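Side-chain contacts in protein similar to metal-dependent hydrolase (Staphylococcus aureus subsp. aureus Mu50, PDB 3ESH), which is probably a metal-dependent hydrolase of the metallo-beta-lactamase superfamily, with a substrate that is not established: residues A[30-35]-A[42-47]; A[50-55]-A[89-94]; A[103-108]-A[175-180]; A[217-222]-A[231-236]. One frame throughout, in Å; residues are numbered along the deposited sequence.

Contact 1: residues A[30-35]-A[42-47]; sequences PLWSKQ and NQINLP
Helix 29-32, which carries Trp32, and strand 43-47, which carries Ile44, are joined by a short loop that folds the chain back on itself, and it is these two residues, with Asn42, that touch. Gln35 N bonds to Trp32 O (2.9 Å), and after the loop Asn42 takes a left-handed conformation (phi 66°) before the extended chain begins. No backbone atoms meet between the two segments, and the contact is left to the far end of the indole. Its six-membered ring does the touching. CZ3 of Trp32 lies 3.6 Å from CG2 of Ile44, with CH2 of the same ring at 4.2 Å from that methyl, which approaches at a slant. CG of Trp32 sits between its backbone N and carbonyl carbon (chi1 68°), and from there the indole reaches over to the strand. Asn42 places its amide group at the rim of the ring, close to the ring plane, with the two planes turned 45° apart. Phe24 lies nearly parallel to the indole, Ala38 touches the indole and Tyr36 touches Ile44; the indole is buried. Ile44 is also tied through its backbone to Met18. A helix and the strand that follows it thus pack through one tryptophan, next to the two-stranded antiparallel sheet of 15-19 and 43-47.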
# COMPACT_ATOMS: atom_id res chain seq x y z
N PRO A 30 -18.58 -31.67 -11.10
CA PRO A 30 -18.96 -32.25 -12.39
C PRO A 30 -17.96 -31.89 -13.48
O PRO A 30 -17.67 -32.71 -14.35
CB PRO A 30 -20.34 -31.65 -12.64
CG PRO A 30 -20.90 -31.59 -11.27
CD PRO A 30 -19.75 -31.07 -10.44
N LEU A 31 -17.43 -30.67 -13.43
CA LEU A 31 -16.45 -30.22 -14.40
C LEU A 31 -15.03 -30.68 -14.09
O LEU A 31 -14.36 -31.22 -14.98
CB LEU A 31 -16.45 -28.69 -14.52
CG LEU A 31 -17.75 -28.04 -14.98
CD1 LEU A 31 -17.54 -26.53 -15.09
CD2 LEU A 31 -18.18 -28.63 -16.31
N TRP A 32 -14.55 -30.49 -12.86
CA TRP A 32 -13.19 -30.93 -12.58
C TRP A 32 -13.02 -32.45 -12.48
O TRP A 32 -11.94 -32.96 -12.79
CB TRP A 32 -12.57 -30.25 -11.32
CG TRP A 32 -13.15 -30.59 -9.98
CD1 TRP A 32 -14.07 -29.86 -9.29
CD2 TRP A 32 -12.88 -31.75 -9.19
NE1 TRP A 32 -14.40 -30.50 -8.12
CE2 TRP A 32 -13.69 -31.66 -8.03
CE3 TRP A 32 -12.05 -32.87 -9.35
CZ2 TRP A 32 -13.69 -32.65 -7.03
CZ3 TRP A 32 -12.04 -33.85 -8.35
CH2 TRP A 32 -12.86 -33.74 -7.22
N SER A 33 -14.06 -33.17 -12.08
CA SER A 33 -13.94 -34.63 -11.97
C SER A 33 -13.67 -35.27 -13.34
O SER A 33 -13.13 -36.38 -13.42
CB SER A 33 -15.19 -35.24 -11.33
OG SER A 33 -16.35 -34.95 -12.08
N LYS A 34 -14.04 -34.57 -14.40
CA LYS A 34 -13.82 -35.06 -15.76
C LYS A 34 -12.41 -34.72 -16.24
O LYS A 34 -11.96 -35.26 -17.23
CB LYS A 34 -14.86 -34.45 -16.71
CG LYS A 34 -16.27 -34.96 -16.47
CD LYS A 34 -17.31 -34.29 -17.37
CE LYS A 34 -18.70 -34.79 -17.00
NZ LYS A 34 -19.78 -33.98 -17.63
N GLN A 35 -11.73 -33.82 -15.53
CA GLN A 35 -10.36 -33.43 -15.90
C GLN A 35 -9.30 -34.10 -15.01
O GLN A 35 -8.14 -34.23 -15.41
CB GLN A 35 -10.20 -31.92 -15.81
CG GLN A 35 -11.19 -31.11 -16.64
CD GLN A 35 -11.20 -31.50 -18.11
OE1 GLN A 35 -10.14 -31.65 -18.74
NE2 GLN A 35 -12.40 -31.65 -18.67
N ASN A 42 -13.48 -38.12 -2.35
CA ASN A 42 -13.30 -36.83 -2.99
C ASN A 42 -11.84 -36.40 -3.06
O ASN A 42 -11.53 -35.24 -3.34
CB ASN A 42 -14.09 -35.74 -2.25
CG ASN A 42 -14.50 -34.59 -3.16
OD1 ASN A 42 -14.64 -33.44 -2.72
ND2 ASN A 42 -14.70 -34.90 -4.44
N GLN A 43 -10.95 -37.34 -2.80
CA GLN A 43 -9.52 -37.06 -2.83
C GLN A 43 -8.94 -37.38 -4.19
O GLN A 43 -9.31 -38.39 -4.78
CB GLN A 43 -8.78 -37.92 -1.80
CG GLN A 43 -9.42 -38.03 -0.42
CD GLN A 43 -8.66 -38.97 0.50
OE1 GLN A 43 -8.56 -40.17 0.23
NE2 GLN A 43 -8.10 -38.43 1.58
N ILE A 44 -8.05 -36.53 -4.69
CA ILE A 44 -7.39 -36.79 -5.97
C ILE A 44 -5.94 -37.08 -5.63
O ILE A 44 -5.42 -36.56 -4.64
CB ILE A 44 -7.47 -35.60 -6.95
CG1 ILE A 44 -6.61 -34.44 -6.46
CG2 ILE A 44 -8.94 -35.20 -7.16
CD1 ILE A 44 -6.43 -33.32 -7.47
N ASN A 45 -5.28 -37.90 -6.44
CA ASN A 45 -3.90 -38.28 -6.18
C ASN A 45 -2.89 -37.28 -6.69
O ASN A 45 -2.85 -36.99 -7.89
CB ASN A 45 -3.61 -39.64 -6.78
CG ASN A 45 -2.30 -40.21 -6.29
OD1 ASN A 45 -2.13 -40.45 -5.09
ND2 ASN A 45 -1.35 -40.42 -7.21
N LEU A 46 -2.06 -36.77 -5.78
CA LEU A 46 -1.04 -35.80 -6.14
C LEU A 46 0.37 -36.21 -5.78
O LEU A 46 0.79 -36.12 -4.62
CB LEU A 46 -1.32 -34.45 -5.46
CG LEU A 46 -2.57 -33.65 -5.84
CD1 LEU A 46 -2.65 -32.46 -4.90
CD2 LEU A 46 -2.51 -33.18 -7.30
N PRO A 47 1.14 -36.67 -6.78
CA PRO A 47 2.52 -37.06 -6.50
C PRO A 47 3.29 -35.83 -5.99
O PRO A 47 2.95 -34.69 -6.33
CB PRO A 47 3.05 -37.50 -7.86
CG PRO A 47 1.84 -37.98 -8.56
CD PRO A 47 0.78 -36.98 -8.17

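Contact 2: residues A[50-55]-A[89-94]; sequences PILIQT and ADLANY
Leu52 sets one methyl, CD2, over a face of the Tyr94 ring, 4.1 Å from Tyr94 CD1 and equally far from Tyr94 CG. The methyl therefore lies above the part of the ring nearest the backbone, while the leucine and tyrosine side chains run antiparallel, alongside each other. CD2 of Leu52 also meets CD2 of Leu91 at 4.2 Å, so one methyl serves both partners on the helical side. Leu52 projects from strand 51-54 straight at that side, with CG swung opposite its backbone N (chi1 173°). Leu91 leaves helix 87-92 at a slant, and only the tip of its branch closes on the strand. Nothing polar links these side chains; the spacings are those of ordinary apolar packing. Around them, His9 meets the Tyr94 ring from strand 6-10, the strand hydrogen-bonded to 51-54, while Leu11 touches Leu91 and Ile61 touches Leu52. Further along the strand, Gln54 turns its amide NE2 to Asn59. Here a helix and the turn that follows it lie against one face of a mixed sheet, the layering of helix on sheet expected of the alpha-beta-beta-alpha sandwich of metallo-beta-lactamases.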
# COMPACT_ATOMS: atom_id res chain seq x y z
N PRO A 50 10.04 -34.26 -6.75
CA PRO A 50 10.97 -33.17 -7.04
C PRO A 50 11.55 -33.23 -8.45
O PRO A 50 11.59 -34.29 -9.07
CB PRO A 50 12.03 -33.34 -5.96
CG PRO A 50 11.20 -33.80 -4.79
CD PRO A 50 10.34 -34.88 -5.44
N ILE A 51 12.00 -32.09 -8.95
CA ILE A 51 12.56 -32.01 -10.29
C ILE A 51 14.07 -31.89 -10.26
O ILE A 51 14.62 -30.89 -9.80
CB ILE A 51 11.96 -30.80 -11.05
CG1 ILE A 51 10.44 -30.97 -11.16
CG2 ILE A 51 12.61 -30.65 -12.42
CD1 ILE A 51 9.72 -29.82 -11.83
N LEU A 52 14.75 -32.92 -10.76
CA LEU A 52 16.21 -32.93 -10.81
C LEU A 52 16.70 -32.19 -12.05
O LEU A 52 16.34 -32.53 -13.17
CB LEU A 52 16.74 -34.37 -10.85
CG LEU A 52 18.25 -34.53 -11.07
CD1 LEU A 52 19.01 -33.78 -9.98
CD2 LEU A 52 18.63 -36.01 -11.06
N ILE A 53 17.53 -31.18 -11.83
CA ILE A 53 18.08 -30.39 -12.93
C ILE A 53 19.59 -30.52 -12.93
O ILE A 53 20.24 -30.17 -11.94
CB ILE A 53 17.78 -28.89 -12.79
CG1 ILE A 53 16.27 -28.65 -12.70
CG2 ILE A 53 18.40 -28.14 -13.95
CD1 ILE A 53 15.91 -27.19 -12.57
N GLN A 54 20.16 -30.99 -14.03
CA GLN A 54 21.61 -31.13 -14.14
C GLN A 54 22.20 -30.31 -15.26
O GLN A 54 21.88 -30.52 -16.42
CB GLN A 54 22.00 -32.61 -14.34
CG GLN A 54 21.79 -33.47 -13.12
CD GLN A 54 22.12 -34.93 -13.35
OE1 GLN A 54 21.39 -35.65 -14.03
NE2 GLN A 54 23.23 -35.38 -12.77
N THR A 55 23.05 -29.35 -14.92
CA THR A 55 23.71 -28.53 -15.92
C THR A 55 25.10 -29.14 -16.03
O THR A 55 25.43 -30.07 -15.30
CB THR A 55 23.84 -27.06 -15.46
OG1 THR A 55 24.76 -26.98 -14.36
CG2 THR A 55 22.49 -26.52 -15.04
N ALA A 89 17.14 -43.57 -3.59
CA ALA A 89 17.24 -44.58 -4.63
C ALA A 89 17.04 -43.99 -6.03
O ALA A 89 17.73 -44.37 -6.97
CB ALA A 89 16.22 -45.68 -4.38
N ASP A 90 16.10 -43.06 -6.16
CA ASP A 90 15.85 -42.44 -7.47
C ASP A 90 17.09 -41.68 -7.92
O ASP A 90 17.46 -41.74 -9.09
CB ASP A 90 14.67 -41.47 -7.41
CG ASP A 90 13.36 -42.10 -7.86
OD1 ASP A 90 12.89 -43.03 -7.17
OD2 ASP A 90 12.82 -41.67 -8.89
N LEU A 91 17.72 -40.97 -7.00
CA LEU A 91 18.93 -40.22 -7.33
C LEU A 91 20.05 -41.13 -7.80
O LEU A 91 20.81 -40.78 -8.71
CB LEU A 91 19.39 -39.40 -6.11
CG LEU A 91 18.65 -38.08 -5.85
CD1 LEU A 91 19.18 -37.43 -4.57
CD2 LEU A 91 18.85 -37.15 -7.04
N ALA A 92 20.15 -42.31 -7.18
CA ALA A 92 21.18 -43.27 -7.54
C ALA A 92 21.06 -43.64 -9.02
O ALA A 92 22.07 -43.75 -9.72
CB ALA A 92 21.06 -44.51 -6.67
N ASN A 93 19.83 -43.82 -9.49
CA ASN A 93 19.57 -44.16 -10.89
C ASN A 93 20.29 -43.20 -11.84
O ASN A 93 20.42 -43.49 -13.03
CB ASN A 93 18.06 -44.12 -11.20
CG ASN A 93 17.27 -45.11 -10.37
OD1 ASN A 93 17.63 -46.28 -10.27
ND2 ASN A 93 16.16 -44.65 -9.79
N TYR A 94 20.75 -42.07 -11.31
CA TYR A 94 21.48 -41.09 -12.11
C TYR A 94 22.91 -40.93 -11.61
O TYR A 94 23.58 -39.96 -11.95
CB TYR A 94 20.78 -39.72 -12.09
CG TYR A 94 19.35 -39.78 -12.57
CD1 TYR A 94 18.30 -40.02 -11.68
CD2 TYR A 94 19.05 -39.68 -13.93
CE1 TYR A 94 16.99 -40.16 -12.13
CE2 TYR A 94 17.75 -39.83 -14.39
CZ TYR A 94 16.73 -40.07 -13.49
OH TYR A 94 15.45 -40.26 -13.96

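Contact 3: residues A[103-108]-A[175-180]; sequences YVLMTH and PGIKMQ
Leu105 packs against Ile177 and Met179 in a buried contact carried by apolar side chains between two beta sheets, joining strand 103-105 of one to strand 177-181 of the other. The strands are not neighbours in a sheet; they lie face to face, with Leu105 CA and Met179 CA 8.2 Å apart, and side chains fill the gap. Leu105 meets Met179 along two parts of its length. The terminal CE of Met179 comes within 3.6 Å of Leu105 CB, and its SE is 4.0 Å from Leu105 CD2. Met179 is modelled as selenomethionine. Its chain runs extended as far as SE and then bends (chi3 87°), which lays CE beside the base of the leucine and 3.9 Å from the carbonyl O of Met106. The other branch of Leu105 is used differently: CD1 points at CG2 of Ile177, 3.8 Å away, so the leucine fork spans two residues on the same side of the facing strand. Such packing between mixed sheets is the centre of the alpha-beta-beta-alpha metallo-beta-lactamase fold. Val132, on the strand next to 103-105, touches both Leu105 and Met179, while Ile192, beside strand 177-181, touches Leu105 and Ile177. Just beyond the packed leucine, the chain runs through Thr107 into His108, the first histidine of the superfamily's His-X-His-X-Asp-His sequence. NE2 of His108 makes a weak hydrogen bond to Asp206. The nearby His110, His185 and Asp206 could form a metal site, possibly empty here, as expected for the family.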
# COMPACT_ATOMS: atom_id res chain seq x y z
N TYR A 103 22.18 -27.20 -5.34
CA TYR A 103 21.13 -26.26 -4.98
C TYR A 103 19.76 -26.92 -4.83
O TYR A 103 19.39 -27.79 -5.61
CB TYR A 103 21.00 -25.16 -6.04
CG TYR A 103 22.15 -24.19 -6.13
CD1 TYR A 103 22.22 -23.07 -5.29
CD2 TYR A 103 23.15 -24.35 -7.09
CE1 TYR A 103 23.25 -22.13 -5.42
CE2 TYR A 103 24.18 -23.42 -7.22
CZ TYR A 103 24.22 -22.31 -6.38
OH TYR A 103 25.21 -21.38 -6.53
N VAL A 104 19.03 -26.49 -3.80
CA VAL A 104 17.67 -26.96 -3.59
C VAL A 104 16.89 -25.66 -3.70
O VAL A 104 16.99 -24.79 -2.82
CB VAL A 104 17.45 -27.59 -2.18
CG1 VAL A 104 15.96 -27.86 -1.95
CG2 VAL A 104 18.24 -28.91 -2.06
N LEU A 105 16.15 -25.50 -4.80
CA LEU A 105 15.36 -24.29 -5.04
C LEU A 105 13.93 -24.60 -4.65
O LEU A 105 13.39 -25.58 -5.12
CB LEU A 105 15.40 -23.91 -6.51
CG LEU A 105 16.76 -24.02 -7.20
CD1 LEU A 105 16.56 -23.63 -8.67
CD2 LEU A 105 17.81 -23.12 -6.51
N MSE A 106 13.33 -23.79 -3.79
CA MSE A 106 11.97 -24.04 -3.33
C MSE A 106 10.94 -23.08 -3.95
O MSE A 106 11.15 -21.88 -3.98
CB MSE A 106 11.90 -23.92 -1.80
CG MSE A 106 12.90 -24.73 -1.03
SE MSE A 106 12.60 -26.65 -1.23
CE MSE A 106 10.91 -26.70 -0.36
N THR A 107 9.84 -23.62 -4.46
CA THR A 107 8.79 -22.79 -5.03
C THR A 107 8.05 -22.16 -3.85
O THR A 107 7.62 -21.01 -3.92
CB THR A 107 7.80 -23.63 -5.85
OG1 THR A 107 7.04 -24.46 -4.97
CG2 THR A 107 8.54 -24.50 -6.83
N HIS A 108 7.92 -22.94 -2.78
CA HIS A 108 7.29 -22.50 -1.54
C HIS A 108 7.54 -23.54 -0.45
O HIS A 108 7.95 -24.64 -0.75
CB HIS A 108 5.79 -22.21 -1.74
CG HIS A 108 4.98 -23.39 -2.17
ND1 HIS A 108 5.30 -24.15 -3.28
CD2 HIS A 108 3.83 -23.90 -1.69
CE1 HIS A 108 4.37 -25.07 -3.47
NE2 HIS A 108 3.46 -24.94 -2.51
N PRO A 175 23.72 -20.04 -14.34
CA PRO A 175 23.17 -19.59 -15.63
C PRO A 175 22.05 -20.45 -16.19
O PRO A 175 22.11 -21.69 -16.14
CB PRO A 175 24.41 -19.56 -16.53
CG PRO A 175 25.50 -19.17 -15.57
CD PRO A 175 25.19 -20.08 -14.39
N GLY A 176 21.02 -19.79 -16.73
CA GLY A 176 19.91 -20.52 -17.31
C GLY A 176 18.75 -20.85 -16.38
O GLY A 176 17.62 -21.09 -16.84
N ILE A 177 19.00 -20.86 -15.07
CA ILE A 177 17.96 -21.15 -14.10
C ILE A 177 17.53 -19.84 -13.45
O ILE A 177 18.31 -19.22 -12.74
CB ILE A 177 18.46 -22.10 -13.01
CG1 ILE A 177 19.30 -23.23 -13.62
CG2 ILE A 177 17.28 -22.67 -12.25
CD1 ILE A 177 18.53 -24.21 -14.46
N LYS A 178 16.28 -19.43 -13.68
CA LYS A 178 15.79 -18.17 -13.11
C LYS A 178 14.56 -18.30 -12.22
O LYS A 178 13.50 -18.75 -12.66
CB LYS A 178 15.49 -17.16 -14.24
CG LYS A 178 16.68 -16.93 -15.19
CD LYS A 178 16.44 -15.77 -16.15
CE LYS A 178 17.61 -15.60 -17.12
NZ LYS A 178 17.49 -14.42 -18.03
N MSE A 179 14.70 -17.91 -10.96
CA MSE A 179 13.60 -17.97 -10.00
C MSE A 179 12.86 -16.64 -10.02
O MSE A 179 13.48 -15.60 -10.19
CB MSE A 179 14.14 -18.23 -8.60
CG MSE A 179 14.87 -19.52 -8.55
SE MSE A 179 15.66 -19.72 -6.83
CE MSE A 179 14.21 -20.53 -5.95
N GLN A 180 11.55 -16.68 -9.84
CA GLN A 180 10.77 -15.44 -9.89
C GLN A 180 9.53 -15.42 -8.98
O GLN A 180 8.62 -16.23 -9.11
CB GLN A 180 10.36 -15.18 -11.33
CG GLN A 180 9.58 -13.91 -11.54
CD GLN A 180 9.23 -13.71 -13.00
OE1 GLN A 180 8.27 -12.99 -13.33
NE2 GLN A 180 10.00 -14.33 -13.90

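Contact 4: residues A[217-222]-A[231-236]; sequences LWVTAY and REKERM
Trp218 brings its carbonyl O to 3.0 Å from NZ of Lys233, yet the angle is too poor for a hydrogen bond; the ammonium group spends its bonds on the carbonyl oxygens of His213 and Asn215, just ahead of the segment. The indole of Trp218 itself turns elsewhere and packs on Val27. Next along, Val219 points at the helix and sets CG1 3.9 Å from CD of Lys233 and 3.9 Å from its NZ, covering the end of the lysine chain from another direction. The lysine bends at chi3 (70°), which steers NZ toward the loop carbonyls while CD rests by the valine. Val219 is also held by Pro226, Ser229 and Ile230 of helix 226-242. Thr220 bonds through OG1 to Asp223, and Tyr222 reaches Met23 and His185. On the helix, Arg235 NH1 bridges to Glu232 OE1 at 3.2 Å, meeting the carboxylate from above its plane, and also to Glu168 of the third subunit. Through its buried ammonium group Lys233 ties the helix to the chain just before 217-222, with the Trp218 carbonyl a close but non-bonded neighbour; the surrounding carbonyl dipoles probably ease its charge.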
# COMPACT_ATOMS: atom_id res chain seq x y z
N LEU A 217 -8.68 -19.31 -14.42
CA LEU A 217 -9.73 -19.23 -13.40
C LEU A 217 -9.79 -20.46 -12.49
O LEU A 217 -10.43 -20.43 -11.44
CB LEU A 217 -11.09 -19.02 -14.05
CG LEU A 217 -11.27 -17.71 -14.82
CD1 LEU A 217 -12.67 -17.65 -15.42
CD2 LEU A 217 -11.02 -16.53 -13.91
N TRP A 218 -9.12 -21.53 -12.89
CA TRP A 218 -9.12 -22.76 -12.10
C TRP A 218 -7.96 -22.80 -11.12
O TRP A 218 -6.95 -23.46 -11.36
CB TRP A 218 -9.05 -23.98 -13.04
CG TRP A 218 -10.34 -24.26 -13.80
CD1 TRP A 218 -11.20 -23.34 -14.34
CD2 TRP A 218 -10.86 -25.55 -14.15
NE1 TRP A 218 -12.22 -23.98 -15.00
CE2 TRP A 218 -12.04 -25.34 -14.91
CE3 TRP A 218 -10.45 -26.87 -13.91
CZ2 TRP A 218 -12.80 -26.38 -15.42
CZ3 TRP A 218 -11.21 -27.91 -14.42
CH2 TRP A 218 -12.37 -27.66 -15.17
N VAL A 219 -8.09 -22.08 -10.00
CA VAL A 219 -7.05 -22.05 -8.98
C VAL A 219 -7.51 -22.81 -7.73
O VAL A 219 -8.71 -22.88 -7.46
CB VAL A 219 -6.66 -20.60 -8.59
CG1 VAL A 219 -6.16 -19.87 -9.80
CG2 VAL A 219 -7.86 -19.88 -7.98
N THR A 220 -6.57 -23.37 -6.98
CA THR A 220 -6.93 -24.11 -5.78
C THR A 220 -7.48 -23.17 -4.70
O THR A 220 -7.22 -21.96 -4.72
CB THR A 220 -5.72 -24.85 -5.17
OG1 THR A 220 -4.97 -23.96 -4.35
CG2 THR A 220 -4.82 -25.41 -6.27
N ALA A 221 -8.24 -23.74 -3.76
CA ALA A 221 -8.79 -22.95 -2.67
C ALA A 221 -7.67 -22.67 -1.65
O ALA A 221 -7.83 -21.83 -0.76
CB ALA A 221 -9.91 -23.70 -2.01
N TYR A 222 -6.55 -23.39 -1.79
CA TYR A 222 -5.40 -23.23 -0.90
C TYR A 222 -4.72 -21.89 -1.14
O TYR A 222 -4.09 -21.34 -0.23
CB TYR A 222 -4.37 -24.34 -1.13
CG TYR A 222 -4.82 -25.72 -0.71
CD1 TYR A 222 -5.14 -25.99 0.61
CD2 TYR A 222 -4.93 -26.75 -1.64
CE1 TYR A 222 -5.58 -27.26 1.01
CE2 TYR A 222 -5.37 -28.02 -1.26
CZ TYR A 222 -5.69 -28.26 0.07
OH TYR A 222 -6.12 -29.51 0.44
N ARG A 231 -4.00 -13.44 -11.93
CA ARG A 231 -3.22 -12.43 -12.62
C ARG A 231 -1.98 -13.04 -13.24
O ARG A 231 -1.71 -12.84 -14.42
CB ARG A 231 -2.81 -11.31 -11.66
CG ARG A 231 -1.95 -10.22 -12.30
CD ARG A 231 -1.46 -9.22 -11.24
NE ARG A 231 -0.52 -8.25 -11.78
CZ ARG A 231 -0.86 -7.08 -12.33
NH1 ARG A 231 -2.14 -6.72 -12.41
NH2 ARG A 231 0.09 -6.26 -12.79
N GLU A 232 -1.23 -13.80 -12.46
CA GLU A 232 0.01 -14.43 -12.95
C GLU A 232 -0.26 -15.46 -14.05
O GLU A 232 0.42 -15.46 -15.08
CB GLU A 232 0.78 -15.09 -11.81
CG GLU A 232 1.23 -14.14 -10.73
CD GLU A 232 2.28 -13.16 -11.22
OE1 GLU A 232 3.40 -13.60 -11.57
OE2 GLU A 232 1.99 -11.95 -11.24
N LYS A 233 -1.23 -16.33 -13.83
CA LYS A 233 -1.59 -17.35 -14.82
C LYS A 233 -2.08 -16.71 -16.11
O LYS A 233 -1.72 -17.17 -17.20
CB LYS A 233 -2.67 -18.28 -14.25
CG LYS A 233 -2.20 -19.15 -13.09
CD LYS A 233 -3.33 -19.99 -12.51
CE LYS A 233 -3.77 -21.07 -13.46
NZ LYS A 233 -4.90 -21.84 -12.87
N GLU A 234 -2.91 -15.67 -16.00
CA GLU A 234 -3.44 -14.99 -17.19
C GLU A 234 -2.34 -14.49 -18.11
O GLU A 234 -2.48 -14.53 -19.33
CB GLU A 234 -4.33 -13.81 -16.78
CG GLU A 234 -4.71 -12.91 -17.95
CD GLU A 234 -5.52 -11.69 -17.53
OE1 GLU A 234 -5.04 -10.93 -16.67
OE2 GLU A 234 -6.63 -11.48 -18.07
N ARG A 235 -1.22 -14.05 -17.54
CA ARG A 235 -0.14 -13.53 -18.35
C ARG A 235 0.98 -14.50 -18.68
O ARG A 235 1.46 -14.53 -19.82
CB ARG A 235 0.43 -12.26 -17.72
CG ARG A 235 1.86 -12.40 -17.25
CD ARG A 235 2.48 -11.07 -16.87
NE ARG A 235 3.87 -11.27 -16.49
CZ ARG A 235 4.26 -11.85 -15.35
NH1 ARG A 235 3.35 -12.28 -14.48
NH2 ARG A 235 5.55 -12.02 -15.11
N MSE A 236 1.41 -15.30 -17.71
CA MSE A 236 2.50 -16.26 -17.93
C MSE A 236 2.19 -17.35 -18.95
O MSE A 236 2.92 -17.49 -19.94
CB MSE A 236 2.90 -16.93 -16.62
CG MSE A 236 3.36 -15.95 -15.59
SE MSE A 236 3.92 -16.93 -14.02
CE MSE A 236 5.35 -15.78 -13.59

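In the fold
All four contacts are largely buried, but they differ in what surrounds them. Contact 3 lies deepest, between the two large sheets, and contact 2 backs the first of these with a helix; Ile53 CG2 and Ile177 CD1, 4.0 Å apart, connect the two. Both rest on apolar side chains. Contacts 1 and 4 lie nearer the subunit interfaces and bring polar groups into play: an amide at a ring edge in one, a lysine among carbonyls in the other. They meet where Trp218 packs on Trp32 and Gln35, and both touch the second subunit. Contact 4 also reaches a third subunit, and a weak bond from Arg235 to Gln180 ties its helix to contact 3.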